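Local structure of succinylglutamate desuccinylase/aspartoacylase (Shewanella frigidimarina, 3LWU) at residues M153-E156 / T157-R161; D273-E276 / D277-I281. The protein binds zinc and is probably a hydrolase of the succinylglutamate desuccinylase/aspartoacylase family, acting on ester bonds. All coordinates share one frame; numbering follows the deposited sequence.

Interaction 1 (M153-E156 / T157-R161); sequences MLVE and TCQAR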
loop_
_atom_site.group_PDB
_atom_site.type_symbol
_atom_site.label_atom_id
_atom_site.label_comp_id
_atom_site.label_asym_id
_atom_site.label_seq_id
_atom_site.Cartn_x
_atom_site.Cartn_y
_atom_site.Cartn_z
HETATM N N MSE A 153 -32.872 -2.619 23.888
HETATM C CA MSE A 153 -32.901 -3.586 22.803
HETATM C C MSE A 153 -31.828 -3.266 21.784
HETATM O O MSE A 153 -31.129 -4.179 21.336
HETATM C CB MSE A 153 -34.267 -3.635 22.118
HETATM C CG MSE A 153 -34.301 -4.584 20.918
HETATM SE SE MSE A 153 -33.929 -3.723 19.235
HETATM C CE MSE A 153 -35.472 -2.485 19.201
ATOM N N LEU A 154 -31.696 -1.983 21.413
ATOM C CA LEU A 154 -30.651 -1.574 20.465
ATOM C C LEU A 154 -29.246 -1.904 21.005
ATOM O O LEU A 154 -28.430 -2.435 20.249
ATOM C CB LEU A 154 -30.755 -0.086 20.044
ATOM C CG LEU A 154 -32.036 0.351 19.283
ATOM C CD1 LEU A 154 -32.136 1.856 19.116
ATOM C CD2 LEU A 154 -32.177 -0.320 17.913
ATOM N N VAL A 155 -28.979 -1.639 22.286
ATOM C CA VAL A 155 -27.695 -2.000 22.875
ATOM C C VAL A 155 -27.467 -3.529 22.865
ATOM O O VAL A 155 -26.468 -3.995 22.368
ATOM C CB VAL A 155 -27.500 -1.386 24.283
ATOM C CG1 VAL A 155 -26.124 -1.747 24.864
ATOM C CG2 VAL A 155 -27.651 0.142 24.226
ATOM N N GLU A 156 -28.425 -4.323 23.320
ATOM C CA GLU A 156 -28.223 -5.785 23.432
ATOM C C GLU A 156 -28.024 -6.501 22.100
ATOM O O GLU A 156 -27.188 -7.413 22.003
ATOM C CB GLU A 156 -29.383 -6.443 24.198
ATOM C CG GLU A 156 -29.403 -5.981 25.665
ATOM C CD GLU A 156 -30.679 -6.283 26.440
ATOM O OE1 GLU A 156 -31.548 -7.073 25.954
ATOM O OE2 GLU A 156 -30.794 -5.715 27.561
ATOM N N THR A 157 -28.813 -6.115 21.096
ATOM C CA THR A 157 -28.768 -6.778 19.794
ATOM C C THR A 157 -27.464 -6.421 19.087
ATOM O O THR A 157 -26.902 -7.206 18.312
ATOM C CB THR A 157 -29.963 -6.391 18.899
ATOM O OG1 THR A 157 -30.040 -4.968 18.825
ATOM C CG2 THR A 157 -31.305 -6.975 19.439
ATOM N N CYS A 158 -26.978 -5.224 19.372
ATOM C CA CYS A 158 -25.668 -4.817 18.912
ATOM C C CYS A 158 -24.538 -5.648 19.542
ATOM O O CYS A 158 -23.656 -6.175 18.845
ATOM C CB CYS A 158 -25.486 -3.358 19.277
ATOM S SG CYS A 158 -24.777 -2.460 18.060
ATOM N N GLN A 159 -24.553 -5.731 20.869
ATOM C CA GLN A 159 -23.613 -6.577 21.621
ATOM C C GLN A 159 -23.665 -8.054 21.210
ATOM O O GLN A 159 -22.625 -8.726 21.180
ATOM C CB GLN A 159 -23.858 -6.447 23.123
ATOM C CG GLN A 159 -23.316 -5.139 23.692
ATOM C CD GLN A 159 -23.874 -4.775 25.068
ATOM O OE1 GLN A 159 -24.875 -5.331 25.537
ATOM N NE2 GLN A 159 -23.226 -3.812 25.709
ATOM N N ALA A 160 -24.855 -8.541 20.866
ATOM C CA ALA A 160 -25.031 -9.922 20.430
ATOM C C ALA A 160 -24.236 -10.237 19.162
ATOM O O ALA A 160 -23.820 -11.363 18.968
ATOM C CB ALA A 160 -26.567 -10.264 20.215
ATOM N N ARG A 161 -24.023 -9.246 18.296
ATOM C CA ARG A 161 -23.250 -9.463 17.071
ATOM C C ARG A 161 -21.818 -9.900 17.400
ATOM O O ARG A 161 -21.151 -10.538 16.577
ATOM C CB ARG A 161 -23.230 -8.217 16.164
ATOM C CG ARG A 161 -24.537 -7.872 15.421
ATOM C CD ARG A 161 -24.780 -8.713 14.153
ATOM N NE ARG A 161 -23.735 -8.506 13.134
ATOM C CZ ARG A 161 -23.384 -9.389 12.189
ATOM N NH1 ARG A 161 -23.979 -10.579 12.122
ATOM N NH2 ARG A 161 -22.400 -9.091 11.312
#
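The flat amide of Q159 carries V155 over one of its faces: CG1 of V155 is 3.7 Å from NE2 and 3.9 Å from OE1 of Q159, and stands about 3.5 Å out of the amide plane, which puts the methyl above the group rather than at its edge. With chi1 at -178°, CG1 of V155 sits beside the carbonyl carbon and leans toward the next turn, where the two side chains run alongside each other. The second flat group is the carbonyl of M153, a selenomethionine. T157 approaches it from both faces, its backbone N at 3.0 Å from M153 O on one side and its OG1 at 2.8 Å from the same oxygen on the other, with OG1 tilted 26° from the carbonyl plane. A chi1 of 53° places OG1 between the backbone N and the carbonyl carbon of T157, turned back toward the preceding turn, and two bonds thus grip one oxygen. Beside them, CG2 of T157 meets CG of M153 at 4.1 Å, a loose apolar touch. A threonine hydroxyl bonded to the carbonyl four residues earlier is a common way to satisfy that group within a helix; OG1 has a further, weak bond to H127. On the inward sides of helix 143-160, C158 meets Q179 of helix 170-182, and L154 packs on P237 and W238 of helix 230-247.

Interaction 2 (D273-E276 / D277-I281); sequences DALE and DAKGI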
loop_
_atom_site.group_PDB
_atom_site.type_symbol
_atom_site.label_atom_id
_atom_site.label_comp_id
_atom_site.label_asym_id
_atom_site.label_seq_id
_atom_site.Cartn_x
_atom_site.Cartn_y
_atom_site.Cartn_z
ATOM N N ASP A 273 -8.442 26.311 15.142
ATOM C CA ASP A 273 -9.629 26.022 14.365
ATOM C C ASP A 273 -10.513 25.022 15.148
ATOM O O ASP A 273 -11.747 25.111 15.145
ATOM C CB ASP A 273 -9.191 25.465 13.010
ATOM C CG ASP A 273 -10.244 25.598 11.937
ATOM O OD1 ASP A 273 -11.123 26.504 12.037
ATOM O OD2 ASP A 273 -10.164 24.792 10.976
ATOM N N ALA A 274 -9.879 24.121 15.889
ATOM C CA ALA A 274 -10.597 23.130 16.666
ATOM C C ALA A 274 -11.394 23.770 17.802
ATOM O O ALA A 274 -12.475 23.301 18.148
ATOM C CB ALA A 274 -9.627 22.053 17.199
ATOM N N LEU A 275 -10.875 24.856 18.355
ATOM C CA LEU A 275 -11.568 25.584 19.404
ATOM C C LEU A 275 -12.871 26.201 18.844
ATOM O O LEU A 275 -13.905 26.115 19.476
ATOM C CB LEU A 275 -10.685 26.661 20.018
ATOM C CG LEU A 275 -11.263 27.547 21.138
ATOM C CD1 LEU A 275 -11.724 26.697 22.353
ATOM C CD2 LEU A 275 -10.200 28.629 21.605
ATOM N N GLU A 276 -12.818 26.794 17.652
ATOM C CA GLU A 276 -14.032 27.308 16.950
ATOM C C GLU A 276 -15.084 26.199 16.867
ATOM O O GLU A 276 -16.234 26.388 17.202
ATOM C CB GLU A 276 -13.721 27.793 15.515
ATOM C CG GLU A 276 -12.996 29.129 15.391
ATOM C CD GLU A 276 -12.781 29.604 13.930
ATOM O OE1 GLU A 276 -13.172 28.916 12.969
ATOM O OE2 GLU A 276 -12.192 30.685 13.744
ATOM N N ASP A 277 -14.663 25.007 16.422
ATOM C CA ASP A 277 -15.576 23.864 16.251
ATOM C C ASP A 277 -16.149 23.425 17.602
ATOM O O ASP A 277 -17.358 23.163 17.716
ATOM C CB ASP A 277 -14.880 22.638 15.598
ATOM C CG ASP A 277 -14.209 22.957 14.258
ATOM O OD1 ASP A 277 -14.766 23.757 13.467
ATOM O OD2 ASP A 277 -13.131 22.366 13.976
ATOM N N ALA A 278 -15.284 23.355 18.617
ATOM C CA ALA A 278 -15.713 23.007 19.963
ATOM C C ALA A 278 -16.728 23.998 20.523
ATOM O O ALA A 278 -17.663 23.599 21.147
ATOM C CB ALA A 278 -14.527 22.851 20.927
ATOM N N LYS A 279 -16.521 25.289 20.335
ATOM C CA LYS A 279 -17.513 26.289 20.755
ATOM C C LYS A 279 -18.894 26.113 20.102
ATOM O O LYS A 279 -19.915 26.328 20.748
ATOM C CB LYS A 279 -16.991 27.699 20.483
ATOM C CG LYS A 279 -15.828 28.160 21.434
ATOM C CD LYS A 279 -15.246 29.501 20.985
ATOM C CE LYS A 279 -14.332 30.119 22.016
ATOM N NZ LYS A 279 -13.427 31.148 21.405
ATOM N N GLY A 280 -18.925 25.730 18.829
ATOM C CA GLY A 280 -20.197 25.448 18.141
ATOM C C GLY A 280 -20.897 24.217 18.692
ATOM O O GLY A 280 -22.117 24.233 18.913
ATOM N N ILE A 281 -20.128 23.157 18.938
ATOM C CA ILE A 281 -20.643 21.994 19.630
ATOM C C ILE A 281 -21.250 22.377 20.987
ATOM O O ILE A 281 -22.325 21.918 21.322
ATOM C CB ILE A 281 -19.583 20.855 19.805
ATOM C CG1 ILE A 281 -19.215 20.255 18.434
ATOM C CG2 ILE A 281 -20.129 19.768 20.753
ATOM C CD1 ILE A 281 -18.024 19.193 18.455
HETATM O O HOH W 1 -11.391 22.264 12.015
#
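D277 N bonds to D273 O at 3.2 Å and K279 N to L275 O at 2.9 Å, two of four successive i to i+4 bonds with N-H...O angles of 155° to 167°, as in a regular alpha helix. One turn apart, the carboxylates of D273 and D277 are linked by a water that donates to both: it is 2.6 Å from D277 OD2 and makes a weak bond of 3.0 Å to D273 OD2. Their OD1 atoms, 4.8 Å apart, each form a salt bridge with K199, which probably offsets the repulsion between the two acids; R268 adds a salt bridge at D273 OD2. An asparagine in place of D277 would probably weaken the hold on K199 by removing the negative charge that pairs with it. On another side of the helix the extended chain of K279 crosses L275 obliquely, CE at 4.1 Å from L275 CG. The D277 side chain is about 14 Å from the zinc ion. Packed on helix 68-80 through A274, D277 and I281, and on strand 257-263 through D277 and I281, helix 271-287 is also joined to strand 196-204 by an acidic i, i+4 pair salt-bridged to one lysine, K199.

In the fold
Both interactions lie within one helix each of the catalytic domain, over about two turns, and are about 21 Å apart at their nearest atoms, so neither touches the other and they share no helix. Interaction 1 is peripheral, its centre about 22 Å from that of the chain and away from the zinc site; interaction 2 lies further in, at about 15 Å. Each has a buried side and an exposed one, but the chemistry differs. At 153-161 the polar work is done by neutral groups, a hydroxyl and a carbonyl, and the inward side chains meet other helices. At 273-281 charge dominates: paired acids are answered by basic residues from outside, and the packing is against both a helix and a strand.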